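Local coordinates for protein Vv2_1132 (Vibrio vulnificus CMCP6, PDB 5Y9S) that probably regulates transcription as a tetrameric LysR-type protein, with a DNA-binding helix-turn-helix domain and a regulatory domain of the periplasmic-binding-protein type, at residues P201-S206 with K227-T232; S150-F155 with N289-V294; C175-E180 with I279-Y284. All coordinates share one frame; numbering follows the deposited sequence.

All three contacts lie in the LysR substrate-binding domain, and all reach the same mixed sheet. Contacts 2 and 3 are neighbours, with centres about 17 Å apart. They touch where strand 153-157 runs beside strand 277-286: Leu154 O lies 2.8 Å from Tyr284 N, and Phe155 packs on Cys283 and Ile177. Contact 1 stands apart, about 36 Å from contact 2 and 26 Å from contact 3 between centres. Contact 2 is buried and rests on side chains: a salt bridge and one valine. Contacts 1 and 3 are partly buried strand pairs, parallel and antiparallel respectively, each with a bulge, and backbone ladders carry them. Contact 1 also meets a second subunit, whereas no other chain touches contacts 2 and 3.

Contact 1: residues P201-S206 with K227-T232; sequences PYLSYS and KPVFET
Pro201-Tyr205 and Lys227-Thr232 pair as parallel strands, their short axes 4.4 Å apart at closest and 53° apart in direction. Backbone bonds alternate along the ladder: Tyr202 N to Lys227 O, Val229 N to Tyr202 O, Ser204 N to Phe230 O, Thr232 N to Ser204 O. Ser206 N to Thr232 O closes it. A beta bulge at Val229 shifts the register by one residue between Tyr202 and Leu203.

Val229 spreads its two methyls over two neighbours. CG1 meets Pro201 CB at 3.7 Å, and CG2 meets Leu203 CD2 at 3.9 Å. Val229 CG1 lies anti to the carbonyl carbon (chi1 -51°), which turns it to the proline ring. The same Leu203 CD2 also reaches Phe230 CB at 4.0 Å, so one methyl bridges the bulged valine and the phenylalanine beyond it.

Ser204 and Glu231 project from the other face. Phe230 O takes the nearly straight bond from Ser204 N (2.9 Å, 177°) and a weak second one from Ser204 OG. Ser204 CB also lies against one face of the Tyr202 ring, 3.2 Å above its plane and toward its rim. The extended Glu231 chain carries OE2 to 3.4 Å from Ser206 OG. The firmer partner of this carboxylate is Lys96 of the second subunit, which forms a salt bridge with OE1.

The pair belongs to the beta-alpha-beta unit of strand 199-205, helix 210-220 and strand 225-232. Tyr202 packs on that helix and bonds Glu216 through its hydroxyl. Leu203 and Phe230 lie against helix 235-243, while strand 248-252 flanks strand 199-205. Phe230-Thr232 pair with a parallel strand of the second subunit, so the sheet continues across the interface.

Contact 2: residues S150-F155 with N289-V294; sequences STDLLF and NHRAAV
Asp152 and Arg291 form a salt bridge, with OD1 of the aspartate 2.8 Å from NH1 of the arginine. The carboxylate comes to the edge of the guanidinium, near its plane, but the two flat groups are turned 51° from each other. Asp152 OD2 is farther from the same Arg291 NH1, at 3.2 Å. One nitrogen therefore serves the carboxylate, instead of a flat two-nitrogen pairing. The arginine chain is bent, and its side chain crosses that of the aspartate at about a right angle.

Val294 supports the aspartate from the helix side. Its CG2 lies 3.7 Å from Asp152 CB and equally near Asp152 CG. Its other methyl, CG1, faces Leu153 CD2 at 4.2 Å. With CG1 anti to the backbone N (chi1 -179°), the valine turns one branch to the charged residue and one to the leucine. Asn289 is a looser neighbour: its ND2 stays 3.8 Å from Asp152 OD2, and this amide nitrogen is hydrogen-bonded to His149.

The second shell fixes both charged groups. Arg102 makes a salt bridge to Asp152 OD2, so the buried carboxylate is paired with two arginines. This would probably favour its ionised form. Arg291 NH2 bonds Thr100 O, which holds the far end of the guanidinium.

Arg291 occupies the N-cap position of helix 292-300, and Asp152 immediately precedes strand 153-157. The contact thus joins the start of the C-terminal helix to the entry of a sheet strand. Strand 100-105 bonds this strand through Arg102 and Val104. Leu153 packs on Val101 and on Cys283 of strand 277-286, while Leu154 lies against helix 139-147.

Contact 3: residues C175-E180 with I279-Y284; sequences CVIHSE and IDILCY
Ile177 and Cys283 make the tight part of this antiparallel pair. Ile177 CG1 reaches Cys283 CB at 3.6 Å, and Ile177 CD1 is almost as near. The isoleucine has CG1 anti to the carbonyl carbon (chi1 -68°), which directs that branch to the cysteine. The branch point is close-packed as well, with Ile177 CB 3.2 Å from Ile281 O.

The backbone is closely tied around this point. Ile177 and His178 both face Ile281, a classic beta bulge. Ile281 O takes a bond from Ile177 N at 2.7 Å and a weak one from His178 N at 3.4 Å, while Ile281 N bonds His178 O. Two-way bonds join Cys175 with Cys283 and Glu180 with Ile279 at either end.

Beyond the bulge, Glu180 follows Ile279 alongside, both side chains pointing the same way, with Glu180 CG 3.8 Å from Ile279 CG2. The extended glutamate chain then brings OE1 within 3.6 Å of Ile281 CD1. His254 holds that oxygen through a hydrogen bond.

On the face that carries Val176 and Ser179 the contact is looser, and both of these residues are exposed. Val176 CG2 touches Leu282 CD2 at 3.8 Å, though the leucine itself is buried. Ser179 OG gives a hydrogen bond of 3.0 Å to Asp280 OD1, met from 40° above the carboxylate plane.

Strand 277-286 has strand 153-157 on its other edge, where Leu282 bonds Thr156 through the backbone. Long antiparallel strands joined to the parallel strands of a mixed sheet suit the periplasmic-binding-protein fold of LysR regulatory domains. There, strands of this kind typically run between the two subdomains.

Contact 1: residues P201-S206 with K227-T232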
loop_
_atom_site.group_PDB
_atom_site.type_symbol
_atom_site.label_atom_id
_atom_site.label_comp_id
_atom_site.label_asym_id
_atom_site.label_seq_id
_atom_site.Cartn_x
_atom_site.Cartn_y
_atom_site.Cartn_z
ATOM N N PRO D 201 37.054 28.384 12.772
ATOM C CA PRO D 201 35.763 27.706 12.646
ATOM C C PRO D 201 35.162 27.995 11.280
ATOM O O PRO D 201 35.188 29.129 10.794
ATOM C CB PRO D 201 34.923 28.310 13.778
ATOM C CG PRO D 201 35.895 29.063 14.648
ATOM C CD PRO D 201 37.011 29.475 13.754
ATOM N N TYR D 202 34.626 26.951 10.657
ATOM C CA TYR D 202 34.217 26.994 9.261
ATOM C C TYR D 202 32.739 26.654 9.178
ATOM O O TYR D 202 32.323 25.593 9.654
ATOM C CB TYR D 202 35.060 26.019 8.436
ATOM C CG TYR D 202 34.590 25.822 7.012
ATOM C CD1 TYR D 202 34.160 26.894 6.234
ATOM C CD2 TYR D 202 34.596 24.563 6.439
ATOM C CE1 TYR D 202 33.733 26.710 4.923
ATOM C CE2 TYR D 202 34.183 24.368 5.126
ATOM C CZ TYR D 202 33.749 25.443 4.381
ATOM O OH TYR D 202 33.330 25.233 3.086
ATOM N N LEU D 203 31.948 27.562 8.589
ATOM C CA LEU D 203 30.510 27.366 8.385
ATOM C C LEU D 203 30.296 26.965 6.926
ATOM O O LEU D 203 30.433 27.797 6.027
ATOM C CB LEU D 203 29.725 28.633 8.723
ATOM C CG LEU D 203 30.149 29.444 9.950
ATOM C CD1 LEU D 203 29.756 30.925 9.791
ATOM C CD2 LEU D 203 29.525 28.866 11.204
ATOM N N SER D 204 29.947 25.703 6.697
ATOM C CA SER D 204 30.100 25.067 5.395
ATOM C C SER D 204 28.758 24.636 4.808
ATOM O O SER D 204 27.728 24.579 5.491
ATOM C CB SER D 204 31.002 23.840 5.505
ATOM O OG SER D 204 30.319 22.815 6.201
ATOM N N TYR D 205 28.790 24.296 3.520
ATOM C CA TYR D 205 27.611 23.783 2.836
ATOM C C TYR D 205 27.579 22.263 2.903
ATOM O O TYR D 205 28.617 21.602 2.965
ATOM C CB TYR D 205 27.599 24.215 1.382
ATOM C CG TYR D 205 27.374 25.692 1.146
ATOM C CD1 TYR D 205 26.097 26.195 1.004
ATOM C CD2 TYR D 205 28.451 26.569 0.992
ATOM C CE1 TYR D 205 25.870 27.536 0.750
ATOM C CE2 TYR D 205 28.244 27.903 0.745
ATOM C CZ TYR D 205 26.952 28.383 0.621
ATOM O OH TYR D 205 26.737 29.715 0.376
ATOM N N SER D 206 26.372 21.714 2.913
ATOM C CA SER D 206 26.203 20.269 2.801
ATOM C C SER D 206 26.807 19.762 1.498
ATOM O O SER D 206 26.830 20.461 0.480
ATOM C CB SER D 206 24.723 19.914 2.866
ATOM O OG SER D 206 24.134 20.582 3.972
ATOM N N LYS D 227 38.110 24.283 10.536
ATOM C CA LYS D 227 37.437 23.249 11.305
ATOM C C LYS D 227 35.928 23.390 11.142
ATOM O O LYS D 227 35.343 24.343 11.677
ATOM C CB LYS D 227 37.830 23.340 12.778
ATOM C CG LYS D 227 36.914 22.581 13.725
ATOM C CD LYS D 227 37.168 23.013 15.161
ATOM C CE LYS D 227 35.877 23.217 15.947
ATOM N NZ LYS D 227 35.920 24.481 16.764
ATOM N N PRO D 228 35.260 22.474 10.424
ATOM C CA PRO D 228 33.799 22.547 10.279
ATOM C C PRO D 228 33.034 22.513 11.589
ATOM O O PRO D 228 32.984 21.481 12.257
ATOM C CB PRO D 228 33.470 21.308 9.436
ATOM C CG PRO D 228 34.610 20.424 9.602
ATOM C CD PRO D 228 35.809 21.325 9.694
ATOM N N VAL D 229 32.402 23.627 11.945
ATOM C CA VAL D 229 31.563 23.697 13.137
ATOM C C VAL D 229 30.081 23.692 12.819
ATOM O O VAL D 229 29.268 23.603 13.754
ATOM C CB VAL D 229 31.896 24.942 13.991
ATOM C CG1 VAL D 229 33.387 25.030 14.263
ATOM C CG2 VAL D 229 31.416 26.193 13.291
ATOM N N PHE D 230 29.690 23.801 11.550
ATOM C CA PHE D 230 28.272 23.957 11.243
ATOM C C PHE D 230 28.066 23.749 9.743
ATOM O O PHE D 230 28.913 24.149 8.937
ATOM C CB PHE D 230 27.788 25.345 11.713
ATOM C CG PHE D 230 26.443 25.740 11.196
ATOM C CD1 PHE D 230 25.300 25.505 11.947
ATOM C CD2 PHE D 230 26.320 26.403 9.981
ATOM C CE1 PHE D 230 24.033 25.894 11.465
ATOM C CE2 PHE D 230 25.072 26.776 9.493
ATOM C CZ PHE D 230 23.924 26.530 10.249
ATOM N N GLU D 231 26.943 23.119 9.386
ATOM C CA GLU D 231 26.675 22.594 8.052
ATOM C C GLU D 231 25.246 22.945 7.653
ATOM O O GLU D 231 24.339 22.825 8.478
ATOM C CB GLU D 231 26.864 21.061 8.065
ATOM C CG GLU D 231 27.123 20.362 6.739
ATOM C CD GLU D 231 26.683 18.918 6.784
ATOM O OE1 GLU D 231 27.056 18.220 7.747
ATOM O OE2 GLU D 231 25.942 18.488 5.885
ATOM N N THR D 232 25.016 23.334 6.394
ATOM C CA THR D 232 23.641 23.621 5.980
ATOM C C THR D 232 23.537 23.644 4.459
ATOM O O THR D 232 24.533 23.775 3.749
ATOM C CB THR D 232 23.138 24.958 6.532
ATOM O OG1 THR D 232 21.762 25.127 6.188
ATOM C CG2 THR D 232 23.908 26.097 5.907
#

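Contact 2: residues S150-F155 with N289-V294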
loop_
_atom_site.group_PDB
_atom_site.type_symbol
_atom_site.label_atom_id
_atom_site.label_comp_id
_atom_site.label_asym_id
_atom_site.label_seq_id
_atom_site.Cartn_x
_atom_site.Cartn_y
_atom_site.Cartn_z
ATOM N N SER D 150 5.160 22.353 -17.952
ATOM C CA SER D 150 4.576 22.387 -16.616
ATOM C C SER D 150 5.151 23.514 -15.773
ATOM O O SER D 150 4.585 23.833 -14.719
ATOM C CB SER D 150 4.780 21.038 -15.912
ATOM O OG SER D 150 6.151 20.752 -15.695
ATOM N N THR D 151 6.262 24.109 -16.205
ATOM C CA THR D 151 6.811 25.317 -15.603
ATOM C C THR D 151 7.411 26.157 -16.718
ATOM O O THR D 151 7.685 25.655 -17.807
ATOM C CB THR D 151 7.868 25.017 -14.527
ATOM O OG1 THR D 151 8.034 26.172 -13.698
ATOM C CG2 THR D 151 9.200 24.673 -15.161
ATOM N N ASP D 152 7.607 27.444 -16.439
ATOM C CA ASP D 152 8.012 28.403 -17.463
ATOM C C ASP D 152 9.475 28.810 -17.396
ATOM O O ASP D 152 10.108 28.976 -18.443
ATOM C CB ASP D 152 7.146 29.656 -17.363
ATOM C CG ASP D 152 5.671 29.334 -17.470
ATOM O OD1 ASP D 152 4.888 29.839 -16.644
ATOM O OD2 ASP D 152 5.305 28.558 -18.380
ATOM N N LEU D 153 10.024 29.005 -16.197
ATOM C CA LEU D 153 11.407 29.437 -16.054
ATOM C C LEU D 153 12.082 28.652 -14.944
ATOM O O LEU D 153 11.449 28.248 -13.966
ATOM C CB LEU D 153 11.535 30.933 -15.757
ATOM C CG LEU D 153 10.919 31.895 -16.773
ATOM C CD1 LEU D 153 10.738 33.270 -16.149
ATOM C CD2 LEU D 153 11.791 31.973 -18.008
ATOM N N LEU D 154 13.378 28.449 -15.111
ATOM C CA LEU D 154 14.199 27.795 -14.109
ATOM C C LEU D 154 15.418 28.672 -13.863
ATOM O O LEU D 154 16.124 29.034 -14.806
ATOM C CB LEU D 154 14.599 26.392 -14.576
ATOM C CG LEU D 154 15.811 25.793 -13.877
ATOM C CD1 LEU D 154 15.431 25.229 -12.494
ATOM C CD2 LEU D 154 16.472 24.737 -14.749
ATOM N N PHE D 155 15.639 29.050 -12.612
ATOM C CA PHE D 155 16.845 29.770 -12.216
ATOM C C PHE D 155 17.773 28.799 -11.510
ATOM O O PHE D 155 17.320 28.013 -10.672
ATOM C CB PHE D 155 16.500 30.938 -11.301
ATOM C CG PHE D 155 15.804 32.046 -11.996
ATOM C CD1 PHE D 155 14.435 31.997 -12.198
ATOM C CD2 PHE D 155 16.512 33.136 -12.467
ATOM C CE1 PHE D 155 13.781 33.017 -12.856
ATOM C CE2 PHE D 155 15.869 34.163 -13.128
ATOM C CZ PHE D 155 14.504 34.107 -13.329
ATOM N N ASN D 289 7.978 27.299 -25.982
ATOM C CA ASN D 289 7.017 27.951 -25.091
ATOM C C ASN D 289 6.982 29.430 -25.440
ATOM O O ASN D 289 7.936 30.164 -25.150
ATOM C CB ASN D 289 7.390 27.741 -23.622
ATOM C CG ASN D 289 6.374 28.343 -22.657
ATOM O OD1 ASN D 289 6.324 29.559 -22.451
ATOM N ND2 ASN D 289 5.582 27.482 -22.034
ATOM N N HIS D 290 5.894 29.867 -26.060
ATOM C CA HIS D 290 5.719 31.260 -26.456
ATOM C C HIS D 290 4.463 31.801 -25.782
ATOM O O HIS D 290 3.419 31.961 -26.415
ATOM C CB HIS D 290 5.652 31.389 -27.995
ATOM C CG HIS D 290 6.738 30.644 -28.710
ATOM N ND1 HIS D 290 6.579 29.352 -29.166
ATOM C CD2 HIS D 290 8.007 31.001 -29.025
ATOM C CE1 HIS D 290 7.699 28.952 -29.743
ATOM N NE2 HIS D 290 8.581 29.933 -29.668
ATOM N N ARG D 291 4.560 32.066 -24.487
ATOM C CA ARG D 291 3.535 32.807 -23.771
ATOM C C ARG D 291 4.031 34.235 -23.595
ATOM O O ARG D 291 5.197 34.454 -23.248
ATOM C CB ARG D 291 3.224 32.161 -22.417
ATOM C CG ARG D 291 2.989 30.638 -22.482
ATOM C CD ARG D 291 2.541 30.054 -21.137
ATOM N NE ARG D 291 1.789 31.050 -20.388
ATOM C CZ ARG D 291 2.007 31.379 -19.121
ATOM N NH1 ARG D 291 2.952 30.769 -18.404
ATOM N NH2 ARG D 291 1.264 32.324 -18.572
ATOM N N ALA D 292 3.155 35.203 -23.852
ATOM C CA ALA D 292 3.588 36.593 -23.782
ATOM C C ALA D 292 3.975 36.994 -22.362
ATOM O O ALA D 292 4.851 37.851 -22.178
ATOM C CB ALA D 292 2.501 37.518 -24.324
ATOM N N ALA D 293 3.343 36.392 -21.351
ATOM C CA ALA D 293 3.763 36.660 -19.983
ATOM C C ALA D 293 5.197 36.190 -19.760
ATOM O O ALA D 293 6.003 36.894 -19.143
ATOM C CB ALA D 293 2.802 35.995 -18.997
ATOM N N VAL D 294 5.542 35.017 -20.287
ATOM C CA VAL D 294 6.902 34.521 -20.127
ATOM C C VAL D 294 7.888 35.394 -20.899
ATOM O O VAL D 294 8.959 35.744 -20.390
ATOM C CB VAL D 294 6.980 33.046 -20.554
ATOM C CG1 VAL D 294 8.384 32.515 -20.356
ATOM C CG2 VAL D 294 5.995 32.245 -19.761
#

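Contact 3: residues C175-E180 with I279-Y284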
loop_
_atom_site.group_PDB
_atom_site.type_symbol
_atom_site.label_atom_id
_atom_site.label_comp_id
_atom_site.label_asym_id
_atom_site.label_seq_id
_atom_site.Cartn_x
_atom_site.Cartn_y
_atom_site.Cartn_z
ATOM N N CYS D 175 20.210 31.867 -20.469
ATOM C CA CYS D 175 20.788 33.196 -20.409
ATOM C C CYS D 175 21.402 33.383 -19.031
ATOM O O CYS D 175 21.095 32.650 -18.085
ATOM C CB CYS D 175 19.755 34.290 -20.698
ATOM S SG CYS D 175 18.852 34.869 -19.247
ATOM N N VAL D 176 22.290 34.364 -18.946
ATOM C CA VAL D 176 23.068 34.637 -17.750
ATOM C C VAL D 176 22.371 35.766 -17.009
ATOM O O VAL D 176 22.250 36.879 -17.531
ATOM C CB VAL D 176 24.517 35.011 -18.108
ATOM C CG1 VAL D 176 25.319 35.397 -16.857
ATOM C CG2 VAL D 176 25.183 33.863 -18.865
ATOM N N ILE D 177 21.897 35.476 -15.795
ATOM C CA ILE D 177 21.234 36.490 -14.983
ATOM C C ILE D 177 22.260 37.367 -14.292
ATOM O O ILE D 177 22.121 38.594 -14.243
ATOM C CB ILE D 177 20.305 35.826 -13.951
ATOM C CG1 ILE D 177 19.124 35.165 -14.642
ATOM C CG2 ILE D 177 19.850 36.853 -12.924
ATOM C CD1 ILE D 177 18.449 36.067 -15.619
ATOM N N HIS D 178 23.311 36.747 -13.768
ATOM C CA HIS D 178 24.211 37.397 -12.835
ATOM C C HIS D 178 25.510 36.618 -12.797
ATOM O O HIS D 178 25.497 35.384 -12.771
ATOM C CB HIS D 178 23.593 37.452 -11.438
ATOM C CG HIS D 178 23.984 38.656 -10.654
ATOM N ND1 HIS D 178 23.449 38.939 -9.419
ATOM C CD2 HIS D 178 24.855 39.655 -10.929
ATOM C CE1 HIS D 178 23.974 40.060 -8.961
ATOM N NE2 HIS D 178 24.833 40.514 -9.856
ATOM N N SER D 179 26.620 37.348 -12.825
ATOM C CA SER D 179 27.949 36.810 -12.575
ATOM C C SER D 179 28.514 37.521 -11.355
ATOM O O SER D 179 28.384 38.744 -11.229
ATOM C CB SER D 179 28.871 36.990 -13.786
ATOM O OG SER D 179 28.728 35.926 -14.712
ATOM N N GLU D 180 29.116 36.758 -10.453
ATOM C CA GLU D 180 29.577 37.298 -9.182
ATOM C C GLU D 180 30.590 36.323 -8.606
ATOM O O GLU D 180 30.988 35.355 -9.262
ATOM C CB GLU D 180 28.409 37.515 -8.213
ATOM C CG GLU D 180 27.720 36.217 -7.812
ATOM C CD GLU D 180 26.596 36.421 -6.798
ATOM O OE1 GLU D 180 25.725 35.525 -6.665
ATOM O OE2 GLU D 180 26.574 37.482 -6.138
ATOM N N ILE D 279 31.125 32.550 -10.073
ATOM C CA ILE D 279 29.901 31.771 -10.163
ATOM C C ILE D 279 28.903 32.536 -11.023
ATOM O O ILE D 279 28.868 33.771 -11.011
ATOM C CB ILE D 279 29.361 31.466 -8.746
ATOM C CG1 ILE D 279 28.811 30.067 -8.678
ATOM C CG2 ILE D 279 28.323 32.478 -8.278
ATOM C CD1 ILE D 279 28.632 29.666 -7.268
ATOM N N ASP D 280 28.110 31.795 -11.793
ATOM C CA ASP D 280 27.111 32.373 -12.685
ATOM C C ASP D 280 25.738 31.855 -12.297
ATOM O O ASP D 280 25.592 30.697 -11.897
ATOM C CB ASP D 280 27.367 32.029 -14.173
ATOM C CG ASP D 280 28.833 32.094 -14.561
ATOM O OD1 ASP D 280 29.503 33.096 -14.236
ATOM O OD2 ASP D 280 29.308 31.145 -15.218
ATOM N N ILE D 281 24.731 32.710 -12.420
ATOM C CA ILE D 281 23.351 32.329 -12.159
ATOM C C ILE D 281 22.599 32.408 -13.475
ATOM O O ILE D 281 22.527 33.476 -14.102
ATOM C CB ILE D 281 22.701 33.215 -11.093
ATOM C CG1 ILE D 281 23.289 32.886 -9.719
ATOM C CG2 ILE D 281 21.203 32.984 -11.099
ATOM C CD1 ILE D 281 23.154 34.001 -8.719
ATOM N N LEU D 282 22.034 31.281 -13.887
ATOM C CA LEU D 282 21.439 31.137 -15.203
ATOM C C LEU D 282 19.927 31.113 -15.089
ATOM O O LEU D 282 19.374 30.692 -14.070
ATOM C CB LEU D 282 21.928 29.853 -15.883
ATOM C CG LEU D 282 23.454 29.811 -15.898
ATOM C CD1 LEU D 282 23.990 28.509 -16.450
ATOM C CD2 LEU D 282 23.958 31.001 -16.692
ATOM N N CYS D 283 19.266 31.592 -16.137
ATOM C CA CYS D 283 17.839 31.386 -16.311
ATOM C C CYS D 283 17.623 30.589 -17.589
ATOM O O CYS D 283 18.106 30.981 -18.657
ATOM C CB CYS D 283 17.083 32.711 -16.358
ATOM S SG CYS D 283 15.298 32.450 -16.452
ATOM N N TYR D 284 16.908 29.472 -17.473
ATOM C CA TYR D 284 16.574 28.576 -18.570
ATOM C C TYR D 284 15.104 28.691 -18.937
ATOM O O TYR D 284 14.250 28.908 -18.069
ATOM C CB TYR D 284 16.834 27.122 -18.201
ATOM C CG TYR D 284 18.269 26.718 -18.213
ATOM C CD1 TYR D 284 18.860 26.247 -19.371
ATOM C CD2 TYR D 284 19.026 26.755 -17.049
ATOM C CE1 TYR D 284 20.176 25.843 -19.380
ATOM C CE2 TYR D 284 20.344 26.354 -17.050
ATOM C CZ TYR D 284 20.916 25.906 -18.219
ATOM O OH TYR D 284 22.235 25.512 -18.230
#